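Local coordinates for uncharacterized protein AF_1796 (Archaeoglobus fulgidus, PDB 1VIM) that is of unknown function but probably binds a carbohydrate derivative and may act as an isomerase, at residues 22-27 and 145-150; 43-48 and 72-77; 56-61 and 94-99; 111-116 and 133-138; 120-125 and 160-165. All blocks are in the same frame, centred on the assembly; numbering follows the deposited sequence.

Contact 1 of 5, residues 22-27 and 145-150; sequences SEHIKN and KQERDE
The imidazole of His24 meets the carboxylate of Glu147 at the ring edge, forming a His-carboxylate hydrogen bond that ties helix 12-31 to the loop leading into helix 149-155. His24 NE2 donates to Glu147 OE2 over 2.7 Å with an N-H...O angle of 167°, so the bond is nearly straight. The oxygen lies close to the imidazole plane, as a ring N-H requires. Seen from the acid, the nitrogen arrives on the syn side of OE2, somewhat above the carboxylate plane, and the two flat groups are twisted 37° apart.

Histidine suits its place by offering an in-plane N-H at its edge, and glutamate by having the length to bring a carboxylate to it. The side chains reach toward each other from their two backbones: the CA atoms of His24 and Glu147 are 10.8 Å apart, and the glutamate, extended beyond CG (chi2 174°), spans much of that distance. Glu147 OE1 accepts the backbone N-H of Met144, which helps to fix the rotation of the carboxylate. Met144 also packs on His24, while on another side of helix 12-31 Ser22 and Ile25 pack against the same helix of the second subunit.

At the solvent-facing margin the link is indirect. Glu23 and Gln146 are bridged by a water that donates to both, 3.0 Å from Glu23 OE2 and 2.7 Å from Gln146 OE1.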
# COMPACT_ATOMS: atom_id res chain seq x y z
N SER A 22 1.17 -6.73 29.85
CA SER A 22 0.12 -7.05 30.83
C SER A 22 -0.18 -5.86 31.73
O SER A 22 -1.36 -5.50 31.95
CB SER A 22 0.56 -8.23 31.69
OG SER A 22 0.41 -9.42 30.97
N GLU A 23 0.87 -5.23 32.23
CA GLU A 23 0.68 -4.11 33.15
C GLU A 23 0.03 -2.93 32.45
O GLU A 23 -0.80 -2.25 33.03
CB GLU A 23 2.03 -3.70 33.75
CG GLU A 23 1.94 -2.58 34.78
CD GLU A 23 1.38 -3.01 36.13
OE1 GLU A 23 1.06 -4.21 36.31
OE2 GLU A 23 1.27 -2.12 37.00
N HIS A 24 0.42 -2.69 31.20
CA HIS A 24 -0.17 -1.59 30.45
C HIS A 24 -1.63 -1.80 30.10
O HIS A 24 -2.39 -0.84 30.08
CB HIS A 24 0.69 -1.29 29.21
CG HIS A 24 1.92 -0.52 29.55
ND1 HIS A 24 2.13 0.76 29.10
CD2 HIS A 24 2.97 -0.82 30.34
CE1 HIS A 24 3.27 1.21 29.59
NE2 HIS A 24 3.80 0.27 30.36
N ILE A 25 -2.02 -3.05 29.84
CA ILE A 25 -3.43 -3.30 29.55
C ILE A 25 -4.25 -3.13 30.83
O ILE A 25 -5.33 -2.55 30.80
CB ILE A 25 -3.67 -4.69 28.94
CG1 ILE A 25 -2.84 -4.91 27.68
CG2 ILE A 25 -5.17 -4.86 28.61
CD1 ILE A 25 -2.66 -6.47 27.37
N LYS A 26 -3.72 -3.62 31.95
CA LYS A 26 -4.38 -3.37 33.24
C LYS A 26 -4.51 -1.86 33.50
O LYS A 26 -5.57 -1.39 33.97
CB LYS A 26 -3.60 -4.08 34.35
CG LYS A 26 -3.75 -5.60 34.23
CD LYS A 26 -3.03 -6.36 35.32
CE LYS A 26 -3.29 -7.84 35.19
NZ LYS A 26 -4.05 -8.39 36.36
N ASN A 27 -3.46 -1.10 33.19
CA ASN A 27 -3.47 0.35 33.36
C ASN A 27 -4.57 1.00 32.54
O ASN A 27 -5.28 1.89 33.01
CB ASN A 27 -2.11 0.97 33.04
CG ASN A 27 -2.09 2.48 33.27
OD1 ASN A 27 -2.15 2.92 34.42
ND2 ASN A 27 -2.00 3.26 32.19
N LYS A 145 2.92 6.98 34.18
CA LYS A 145 3.41 7.99 35.12
C LYS A 145 4.65 7.49 35.87
O LYS A 145 5.67 8.20 35.96
CB LYS A 145 2.27 8.37 36.10
CG LYS A 145 2.68 8.98 37.44
N GLN A 146 4.57 6.25 36.35
CA GLN A 146 5.61 5.69 37.21
C GLN A 146 6.80 5.13 36.41
O GLN A 146 7.79 4.70 37.02
CB GLN A 146 5.02 4.59 38.11
CG GLN A 146 4.59 3.28 37.38
CD GLN A 146 3.94 2.21 38.29
OE1 GLN A 146 3.99 1.01 37.99
NE2 GLN A 146 3.32 2.64 39.39
N GLU A 147 6.72 5.11 35.08
CA GLU A 147 7.81 4.55 34.27
C GLU A 147 8.83 5.57 33.77
O GLU A 147 8.45 6.66 33.39
CB GLU A 147 7.24 3.84 33.04
CG GLU A 147 6.57 2.52 33.34
CD GLU A 147 5.89 1.93 32.11
OE1 GLU A 147 5.36 2.70 31.29
OE2 GLU A 147 5.91 0.69 31.97
N ARG A 148 10.10 5.18 33.74
CA ARG A 148 11.15 5.96 33.06
C ARG A 148 11.17 5.56 31.58
O ARG A 148 11.17 4.37 31.24
CB ARG A 148 12.51 5.67 33.68
CG ARG A 148 12.71 6.29 35.06
CD ARG A 148 14.16 6.21 35.55
NE ARG A 148 15.09 7.07 34.78
CZ ARG A 148 15.27 8.37 35.00
NH1 ARG A 148 14.60 9.00 35.96
NH2 ARG A 148 16.13 9.06 34.24
N ASP A 149 11.22 6.57 30.72
CA ASP A 149 11.18 6.29 29.29
C ASP A 149 12.34 5.46 28.81
O ASP A 149 12.15 4.56 27.98
CB ASP A 149 11.08 7.60 28.51
CG ASP A 149 10.82 7.35 27.05
OD1 ASP A 149 11.78 7.37 26.28
OD2 ASP A 149 9.69 7.07 26.63
N GLU A 150 13.54 5.72 29.33
CA GLU A 150 14.73 4.99 28.91
C GLU A 150 14.64 3.50 29.20
O GLU A 150 15.12 2.67 28.42
CB GLU A 150 15.98 5.61 29.56
CG GLU A 150 15.73 6.31 30.90
CD GLU A 150 15.17 7.72 30.75
OE1 GLU A 150 15.89 8.60 30.23
OE2 GLU A 150 14.01 7.96 31.14
O HOH W 1 3.23 -1.34 39.18

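Contact 2 of 5, residues 43-48 and 72-77; sequences LIDSAR and LGYTVY
Tyr74 carries this contact, and its apolar part is a CH-pi interaction with Ile44. The methyl CG2 of Ile44 sits over one face of the phenol ring, 3.9 Å from the ring centroid and displaced toward the rim on the side of CE1 and CZ. With CG1 turned beside the backbone N (chi1 -75°), the branched isoleucine directs CG2 at the ring, and the two side chains run roughly perpendicular. An aromatic ring suits this place because it offers a greasy face to the helix end and a polar group at its tip.

The polar part lies at the ring edge. Tyr74 OH donates to Asp45 OD1, which is close to the ring plane; the modelled 2.4 Å between them is very short, so the exact length is doubtful. Lys181 adds a cation-pi interaction with the same ring.

Water makes a looser bridge farther along: it accepts from Thr75 N at 3.0 Å and donates weakly to Arg48 O. The guanidinium of Arg48 turns elsewhere, to a salt bridge with Asp91.

Gly73 closes helix 56-71 with a Schellman motif, and the chain runs on into strand 76-78, outermost in this chain's sheet. The end of helix 34-46 packs on segment 72-77, the return leg of the right-handed beta-alpha-beta crossover from strand 50-53 that is typical of the parallel-sheet SIS fold.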
# COMPACT_ATOMS: atom_id res chain seq x y z
N LEU A 43 -19.17 10.79 17.65
CA LEU A 43 -18.67 11.41 16.41
C LEU A 43 -18.58 10.41 15.27
O LEU A 43 -18.92 10.72 14.12
CB LEU A 43 -17.32 12.10 16.60
CG LEU A 43 -17.26 13.38 17.44
CD1 LEU A 43 -15.92 14.07 17.20
CD2 LEU A 43 -18.38 14.32 17.06
N ILE A 44 -18.09 9.20 15.55
CA ILE A 44 -18.05 8.17 14.51
C ILE A 44 -19.46 7.88 13.96
O ILE A 44 -19.66 7.74 12.76
CB ILE A 44 -17.36 6.87 15.05
CG1 ILE A 44 -15.84 7.09 15.13
CG2 ILE A 44 -17.68 5.66 14.16
CD1 ILE A 44 -15.11 6.00 15.99
N ASP A 45 -20.44 7.81 14.86
CA ASP A 45 -21.81 7.49 14.47
C ASP A 45 -22.50 8.63 13.72
O ASP A 45 -23.34 8.36 12.87
CB ASP A 45 -22.64 7.19 15.71
CG ASP A 45 -22.63 5.75 16.09
OD1 ASP A 45 -22.33 4.86 15.24
OD2 ASP A 45 -22.92 5.43 17.26
N SER A 46 -22.14 9.87 14.04
CA SER A 46 -22.86 11.03 13.49
C SER A 46 -22.23 11.60 12.22
O SER A 46 -22.84 12.38 11.50
CB SER A 46 -23.00 12.13 14.54
OG SER A 46 -23.48 11.59 15.75
N ALA A 47 -20.99 11.23 11.94
CA ALA A 47 -20.32 11.70 10.74
C ALA A 47 -20.98 11.14 9.48
O ALA A 47 -21.53 10.04 9.48
CB ALA A 47 -18.90 11.24 10.80
N ARG A 48 -20.87 11.88 8.40
CA ARG A 48 -21.23 11.33 7.10
C ARG A 48 -20.35 10.14 6.75
O ARG A 48 -20.85 9.08 6.37
CB ARG A 48 -21.07 12.42 6.06
CG ARG A 48 -21.34 11.97 4.64
CD ARG A 48 -21.05 13.06 3.58
NE ARG A 48 -19.61 13.11 3.35
CZ ARG A 48 -19.01 13.15 2.17
NH1 ARG A 48 -19.73 13.22 1.03
NH2 ARG A 48 -17.68 13.10 2.13
N LEU A 72 -18.34 -3.20 10.39
CA LEU A 72 -19.49 -2.76 11.19
C LEU A 72 -20.54 -2.02 10.37
O LEU A 72 -21.63 -1.70 10.91
CB LEU A 72 -19.01 -1.88 12.35
CG LEU A 72 -18.11 -2.56 13.38
CD1 LEU A 72 -17.58 -1.51 14.36
CD2 LEU A 72 -18.87 -3.60 14.13
N GLY A 73 -20.23 -1.71 9.11
CA GLY A 73 -21.18 -1.07 8.21
C GLY A 73 -21.02 0.42 8.06
O GLY A 73 -21.86 1.06 7.41
N TYR A 74 -19.93 0.99 8.58
CA TYR A 74 -19.68 2.42 8.37
C TYR A 74 -19.11 2.68 6.98
O TYR A 74 -18.48 1.79 6.36
CB TYR A 74 -18.70 2.98 9.41
CG TYR A 74 -19.24 3.01 10.82
CD1 TYR A 74 -20.11 4.01 11.22
CD2 TYR A 74 -18.90 2.03 11.74
CE1 TYR A 74 -20.63 4.04 12.51
CE2 TYR A 74 -19.40 2.04 13.05
CZ TYR A 74 -20.26 3.05 13.42
OH TYR A 74 -20.76 3.09 14.70
N THR A 75 -19.26 3.91 6.53
CA THR A 75 -18.59 4.39 5.34
C THR A 75 -17.26 4.99 5.81
O THR A 75 -17.22 5.99 6.52
CB THR A 75 -19.42 5.46 4.64
OG1 THR A 75 -20.65 4.85 4.22
CG2 THR A 75 -18.75 5.90 3.36
N VAL A 76 -16.17 4.34 5.41
CA VAL A 76 -14.87 4.64 5.99
C VAL A 76 -13.79 4.59 4.92
O VAL A 76 -13.86 3.81 3.98
CB VAL A 76 -14.55 3.70 7.19
CG1 VAL A 76 -14.63 2.25 6.79
CG2 VAL A 76 -13.23 4.04 7.87
N TYR A 77 -12.76 5.41 5.11
CA TYR A 77 -11.63 5.49 4.17
C TYR A 77 -10.35 5.70 4.93
O TYR A 77 -10.35 6.23 6.03
CB TYR A 77 -11.80 6.68 3.22
CG TYR A 77 -13.12 6.72 2.54
CD1 TYR A 77 -13.41 5.88 1.48
CD2 TYR A 77 -14.11 7.63 2.99
CE1 TYR A 77 -14.73 5.96 0.86
CE2 TYR A 77 -15.35 7.70 2.40
CZ TYR A 77 -15.64 6.88 1.38
OH TYR A 77 -16.92 7.10 0.86
O HOH W 2 -20.54 6.10 8.07

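Contact 3 of 5, residues 56-61 and 94-99; sequences GRSGYI and VGISGS. Unlike the reference sequence in segment 94-99: Gly95 (reference Ala).
Ile96 has the most surface buried here and packs against both Ser58 and Ile61 of helix 56-71. It sits on the middle strand of the sheet, 92-96, and its CB points at the helix. Its two branches divide the work: CG2 touches Ser58, while the CG1 arm, extended (chi2 178°), carries CD1 to Ile61. A beta-branched residue is well suited to a strand that must present two methyl groups to a helix at once.

Ser58 is the next most covered. Its CB rests 3.6 Å from Ile96 O and its OG lies 3.9 Å from Ile96 CG2, so a small side chain lets the helix come close, the CA atoms of Ser58 and Ile96 being 6.0 Å apart. The hydroxyl also has a polar partner: a water joins Ser58 OG, at 2.7 Å, to Gly98 N, from which it accepts a hydrogen bond over 2.8 Å. That water thus satisfies a backbone N-H of the loop that follows.

Ile61, one helical turn on, meets Ile96 with CG2 at 3.9 Å from CD1. It was modelled in two conformers, and this distance belongs to one of them, so the exact contact is uncertain. Leu170 of helix 160-181 packs on both isoleucines and extends the apolar cluster.

A parallel strand covered by helix 56-71 in this way is characteristic of the Rossmann-like SIS fold, whose strand-end loops line the sugar-phosphate site in relatives.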
# COMPACT_ATOMS: atom_id res chain seq x y z
N GLY A 56 3.54 5.35 9.36
CA GLY A 56 4.32 4.18 9.77
C GLY A 56 3.47 3.12 10.45
O GLY A 56 2.38 2.76 10.00
N ARG A 57 3.97 2.59 11.56
CA ARG A 57 3.22 1.58 12.30
C ARG A 57 1.86 2.06 12.80
O ARG A 57 0.89 1.29 12.81
CB ARG A 57 4.07 0.98 13.42
CG ARG A 57 5.00 -0.11 12.87
CD ARG A 57 6.15 -0.52 13.77
NE ARG A 57 5.68 -0.90 15.08
CZ ARG A 57 5.88 -2.08 15.68
NH1 ARG A 57 6.47 -3.09 15.05
NH2 ARG A 57 5.43 -2.26 16.91
N SER A 58 1.73 3.34 13.15
CA SER A 58 0.40 3.86 13.51
C SER A 58 -0.54 3.88 12.31
O SER A 58 -1.76 3.82 12.50
CB SER A 58 0.51 5.23 14.15
OG SER A 58 0.98 5.08 15.49
N GLY A 59 0.00 3.98 11.10
CA GLY A 59 -0.80 3.82 9.90
C GLY A 59 -1.36 2.42 9.76
O GLY A 59 -2.49 2.24 9.30
N TYR A 60 -0.59 1.41 10.15
CA TYR A 60 -1.08 0.04 10.11
C TYR A 60 -2.20 -0.18 11.12
O TYR A 60 -3.15 -0.91 10.84
CB TYR A 60 0.05 -0.99 10.30
CG TYR A 60 1.25 -0.75 9.41
CD1 TYR A 60 1.10 -0.24 8.11
CD2 TYR A 60 2.53 -1.02 9.88
CE1 TYR A 60 2.24 -0.00 7.31
CE2 TYR A 60 3.66 -0.76 9.11
CZ TYR A 60 3.50 -0.27 7.84
OH TYR A 60 4.62 0.01 7.11
N ILE A 61 -2.10 0.48 12.28
CA ILE A 61 -3.17 0.42 13.27
C ILE A 61 -4.42 1.12 12.73
O ILE A 61 -5.54 0.61 12.87
CB ILE A 61 -2.70 1.11 14.56
CG1 ILE A 61 -1.49 0.41 15.16
CG2 ILE A 61 -3.87 1.24 15.56
CD1 ILE A 61 -0.92 1.11 16.30
N VAL A 94 -9.99 10.46 12.05
CA VAL A 94 -9.39 9.85 13.23
C VAL A 94 -7.89 9.77 12.96
O VAL A 94 -7.46 9.04 12.06
CB VAL A 94 -9.96 8.45 13.52
CG1 VAL A 94 -9.29 7.87 14.78
CG2 VAL A 94 -11.51 8.51 13.68
N GLY A 95 -7.10 10.49 13.73
CA GLY A 95 -5.66 10.50 13.59
C GLY A 95 -5.01 9.79 14.75
O GLY A 95 -5.32 10.05 15.91
N ILE A 96 -4.10 8.89 14.44
CA ILE A 96 -3.40 8.10 15.45
C ILE A 96 -1.95 8.48 15.48
O ILE A 96 -1.25 8.37 14.47
CB ILE A 96 -3.53 6.60 15.12
CG1 ILE A 96 -5.01 6.21 15.01
CG2 ILE A 96 -2.81 5.75 16.18
CD1 ILE A 96 -5.21 4.77 14.63
N SER A 97 -1.49 9.00 16.61
CA SER A 97 -0.09 9.45 16.79
C SER A 97 0.25 9.42 18.25
O SER A 97 -0.38 10.11 19.03
CB SER A 97 0.05 10.88 16.27
OG SER A 97 1.31 11.45 16.64
N GLY A 98 1.27 8.64 18.62
CA GLY A 98 1.64 8.53 20.02
C GLY A 98 2.01 9.85 20.66
O GLY A 98 1.48 10.26 21.71
N SER A 99 2.92 10.56 19.99
CA SER A 99 3.39 11.85 20.47
C SER A 99 2.40 12.96 20.20
O SER A 99 2.43 13.99 20.87
CB SER A 99 4.70 12.21 19.79
OG SER A 99 4.48 12.43 18.39
O HOH W 3 2.40 7.04 16.67

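Contact 4 of 5, residues 111-116 and 133-138; sequences KAKDIG and MADVVM
The flat group of this contact is the carboxylate of Asp135, and the ammonium of Lys113 approaches it on the syn side of OD1, tilted 25° from the carboxylate plane. Lys113 NZ lies 2.9 Å from Asp135 OD1, a salt bridge that is also a hydrogen bond, and 3.5 Å from OD2. The bridge is therefore lopsided, with OD1 as the main partner. OD1 takes a second bond from the backbone N of Leu119, at the start of the neighbouring strand 118-123.

Lys113 does not reach straight out from helix 103-115. Its chain is bent at chi2 (-55°) and again at chi3 (-65°), which folds it over the backbone carbonyl of Met133. CE lies 3.3 Å from Met133 O and CD 3.5 Å from the same oxygen, so the aliphatic part of the lysine passes close to that carbonyl oxygen while its charge goes on to the acid. Lysine suits the position because it has both a flexible hydrocarbon stem and a charged end. CB of Met133 points toward the helix, 4.3 Å from Lys113 CG, and the side chain packs farther on against Val106 and Ser109.

Helix 103-115 ends in a Schellman motif at Gly116, whose positive phi turns the chain into strand 118-123. The contact joins that helix end to the turn before strand 136-139, outermost in this chain's sheet; Ala112 and Ile115 pack on the third subunit.

Near the surface, an ion pair with a backbone N-H on the same oxygen probably holds the carboxylate in one orientation and favours its charged form.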
# COMPACT_ATOMS: atom_id res chain seq x y z
N LYS A 111 -5.20 20.48 7.64
CA LYS A 111 -5.94 20.70 6.40
C LYS A 111 -7.40 20.24 6.55
O LYS A 111 -8.32 20.93 6.11
CB LYS A 111 -5.28 20.00 5.21
CG LYS A 111 -6.01 20.14 3.89
CD LYS A 111 -5.86 21.52 3.26
CE LYS A 111 -6.36 21.51 1.83
NZ LYS A 111 -5.83 20.30 1.12
N ALA A 112 -7.61 19.09 7.17
CA ALA A 112 -8.96 18.61 7.43
C ALA A 112 -9.78 19.57 8.30
O ALA A 112 -10.96 19.82 8.01
CB ALA A 112 -8.90 17.22 8.06
N LYS A 113 -9.15 20.11 9.35
CA LYS A 113 -9.79 21.07 10.24
C LYS A 113 -10.16 22.34 9.46
O LYS A 113 -11.26 22.89 9.64
CB LYS A 113 -8.88 21.41 11.42
CG LYS A 113 -8.78 20.35 12.53
CD LYS A 113 -10.14 19.94 13.13
CE LYS A 113 -10.85 21.08 13.88
NZ LYS A 113 -12.23 20.72 14.37
N ASP A 114 -9.29 22.77 8.56
CA ASP A 114 -9.59 23.96 7.73
C ASP A 114 -10.76 23.74 6.78
O ASP A 114 -11.56 24.64 6.53
CB ASP A 114 -8.37 24.38 6.95
CG ASP A 114 -7.30 25.01 7.83
OD1 ASP A 114 -7.58 25.38 8.99
OD2 ASP A 114 -6.14 25.14 7.43
N ILE A 115 -10.88 22.52 6.25
CA ILE A 115 -12.05 22.12 5.45
C ILE A 115 -13.33 22.09 6.30
O ILE A 115 -14.45 22.28 5.79
CB ILE A 115 -11.77 20.75 4.78
CG1 ILE A 115 -10.73 20.97 3.67
CG2 ILE A 115 -13.08 20.09 4.29
CD1 ILE A 115 -10.11 19.68 3.15
N GLY A 116 -13.15 21.82 7.59
CA GLY A 116 -14.24 21.78 8.54
C GLY A 116 -14.63 20.41 9.05
O GLY A 116 -15.60 20.27 9.78
N MET A 133 -5.86 20.45 18.25
CA MET A 133 -6.76 20.64 17.12
C MET A 133 -8.04 19.80 17.21
O MET A 133 -8.97 20.02 16.44
CB MET A 133 -6.05 20.23 15.82
CG MET A 133 -5.09 21.28 15.29
SD MET A 133 -4.46 20.83 13.66
CE MET A 133 -3.42 19.52 14.09
N ALA A 134 -8.08 18.85 18.13
CA ALA A 134 -9.07 17.78 18.06
C ALA A 134 -10.37 18.15 18.73
O ALA A 134 -10.38 18.86 19.73
CB ALA A 134 -8.53 16.53 18.70
N ASP A 135 -11.46 17.65 18.18
CA ASP A 135 -12.74 17.75 18.86
C ASP A 135 -12.86 16.81 20.03
O ASP A 135 -13.54 17.13 21.04
CB ASP A 135 -13.85 17.51 17.84
CG ASP A 135 -13.84 18.55 16.77
OD1 ASP A 135 -13.21 18.35 15.72
OD2 ASP A 135 -14.45 19.64 16.89
N VAL A 136 -12.23 15.63 19.92
CA VAL A 136 -12.20 14.63 20.97
C VAL A 136 -10.77 14.15 21.04
O VAL A 136 -10.16 13.78 20.01
CB VAL A 136 -13.13 13.42 20.65
CG1 VAL A 136 -12.95 12.32 21.65
CG2 VAL A 136 -14.59 13.86 20.60
N VAL A 137 -10.21 14.19 22.24
CA VAL A 137 -8.85 13.75 22.50
C VAL A 137 -8.96 12.45 23.29
O VAL A 137 -9.33 12.46 24.47
CB VAL A 137 -8.06 14.81 23.30
CG1 VAL A 137 -6.66 14.32 23.62
CG2 VAL A 137 -8.07 16.14 22.54
N MET A 138 -8.69 11.33 22.62
CA MET A 138 -8.79 10.02 23.22
C MET A 138 -7.41 9.60 23.68
O MET A 138 -6.55 9.21 22.87
CB MET A 138 -9.41 9.06 22.20
CG MET A 138 -9.67 7.66 22.70
SD MET A 138 -11.04 7.61 23.92
CE MET A 138 -10.16 7.03 25.30

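Contact 5 of 5, residues 120-125 and 160-165; sequences VAVTGK and TMFELT
Phe162 swings its ring out from helix 160-181 with CG opposite the backbone N (chi1 166°), and a chi2 of 77° turns that ring so that its far end meets the end of strand 118-123 and Gly124 just after it. CZ comes 3.5 Å from Val122 O, which lies near the ring plane at its edge, where the slightly positive C-H groups of an aromatic suit a carbonyl oxygen. CE1 passes 3.7 Å from Gly124 N, in an oblique approach, and CZ also lies 4.4 Å from Val122 CG1. Gly124 thus presents its backbone to the ring.

The turn is shaped from within. Thr123 OG1 accepts from Lys125 N in an ST turn at 3.2 Å; its main partner beyond the turn is Ser97 O, with Gly98 O at most sharing the proton. In the helix, Thr165 OG1 donates to Met161 O at 2.8 Å, keeping a hydroxyl satisfied in a buried place.

Phe162 is packed further by Ser58 of helix 56-71, and Val122 by Met40 of helix 34-46. Elsewhere on helix 160-181, Met161 and Leu164 pack on Phe17 of helix 12-31, while Thr160 and Leu164 meet Asp171 of the second subunit.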
# COMPACT_ATOMS: atom_id res chain seq x y z
N VAL A 120 -10.82 13.35 15.73
CA VAL A 120 -10.55 12.59 16.93
C VAL A 120 -9.07 12.29 16.93
O VAL A 120 -8.55 11.71 15.97
CB VAL A 120 -11.32 11.26 16.98
CG1 VAL A 120 -10.94 10.46 18.21
CG2 VAL A 120 -12.82 11.50 16.89
N ALA A 121 -8.39 12.65 18.02
CA ALA A 121 -6.97 12.34 18.17
C ALA A 121 -6.82 11.16 19.10
O ALA A 121 -7.26 11.23 20.24
CB ALA A 121 -6.19 13.56 18.69
N VAL A 122 -6.21 10.08 18.62
CA VAL A 122 -5.85 8.94 19.46
C VAL A 122 -4.35 9.08 19.71
O VAL A 122 -3.54 8.86 18.80
CB VAL A 122 -6.17 7.59 18.79
CG1 VAL A 122 -5.76 6.44 19.70
CG2 VAL A 122 -7.65 7.50 18.42
N THR A 123 -4.01 9.45 20.93
CA THR A 123 -2.67 9.93 21.24
C THR A 123 -2.33 9.70 22.70
O THR A 123 -3.23 9.58 23.53
CB THR A 123 -2.54 11.44 20.85
OG1 THR A 123 -1.21 11.93 21.12
CG2 THR A 123 -3.47 12.35 21.68
N GLY A 124 -1.03 9.68 23.01
CA GLY A 124 -0.60 9.57 24.39
C GLY A 124 -0.42 10.92 25.05
O GLY A 124 -0.17 10.98 26.26
N LYS A 125 -0.55 12.02 24.29
CA LYS A 125 -0.21 13.35 24.81
C LYS A 125 -1.36 14.31 24.66
O LYS A 125 -1.64 14.79 23.56
CB LYS A 125 1.05 13.87 24.09
CG LYS A 125 2.31 13.05 24.27
CD LYS A 125 2.79 13.01 25.72
CE LYS A 125 3.32 14.36 26.17
NZ LYS A 125 3.97 14.31 27.52
N THR A 160 6.47 1.59 20.59
CA THR A 160 5.82 0.28 20.56
C THR A 160 4.69 0.15 21.57
O THR A 160 3.65 -0.41 21.26
CB THR A 160 6.89 -0.80 20.86
OG1 THR A 160 7.77 -0.92 19.73
CG2 THR A 160 6.28 -2.19 21.03
N MET A 161 4.92 0.59 22.80
CA MET A 161 3.86 0.41 23.80
C MET A 161 2.61 1.22 23.48
O MET A 161 1.51 0.71 23.64
CB MET A 161 4.36 0.71 25.20
CG MET A 161 3.51 0.10 26.31
SD MET A 161 3.26 -1.71 26.20
CE MET A 161 4.99 -2.20 25.81
N PHE A 162 2.77 2.46 23.03
CA PHE A 162 1.61 3.22 22.57
C PHE A 162 0.89 2.44 21.46
O PHE A 162 -0.35 2.33 21.45
CB PHE A 162 1.99 4.61 22.02
CG PHE A 162 0.87 5.25 21.26
CD1 PHE A 162 -0.19 5.83 21.96
CD2 PHE A 162 0.82 5.19 19.85
CE1 PHE A 162 -1.29 6.37 21.28
CE2 PHE A 162 -0.26 5.72 19.17
CZ PHE A 162 -1.32 6.32 19.87
N GLU A 163 1.64 1.92 20.50
CA GLU A 163 1.01 1.29 19.33
C GLU A 163 0.21 0.06 19.73
O GLU A 163 -0.93 -0.09 19.35
CB GLU A 163 2.07 0.92 18.30
CG GLU A 163 2.75 2.16 17.75
CD GLU A 163 3.98 1.87 16.98
OE1 GLU A 163 4.38 0.70 16.92
OE2 GLU A 163 4.56 2.86 16.48
N LEU A 164 0.79 -0.79 20.58
CA LEU A 164 0.04 -1.97 21.04
C LEU A 164 -1.18 -1.57 21.86
O LEU A 164 -2.25 -2.15 21.71
CB LEU A 164 0.95 -2.86 21.91
CG LEU A 164 2.07 -3.55 21.18
CD1 LEU A 164 2.93 -4.29 22.18
CD2 LEU A 164 1.51 -4.48 20.10
N THR A 165 -1.02 -0.58 22.71
CA THR A 165 -2.13 -0.20 23.57
C THR A 165 -3.25 0.43 22.73
O THR A 165 -4.43 0.18 22.98
CB THR A 165 -1.65 0.77 24.65
OG1 THR A 165 -0.57 0.16 25.38
CG2 THR A 165 -2.74 1.00 25.71

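How the contacts relate
Contacts 3 and 5 form the core: their centres are 7 Å apart, strands 92-96 and 118-123 are neighbours in the sheet, and the Arg57-Glu163 salt bridge joins their helices. Both are mainly apolar, with a few bound polar groups. Contacts 2 and 4 lie at the surface beside the two strands outermost in this chain's sheet; contact 4 relies on a salt bridge, contact 2 on a tyrosine-carboxylate bond with CH-pi packing. They meet through Leu43, which packs on Val136. Contact 4 shares the sheet with contact 5 through backbone bonds between Val136, Met138 and Ala121. Contact 1, partly buried, is outside the sheet but touches contact 5 where His24 packs on Met161.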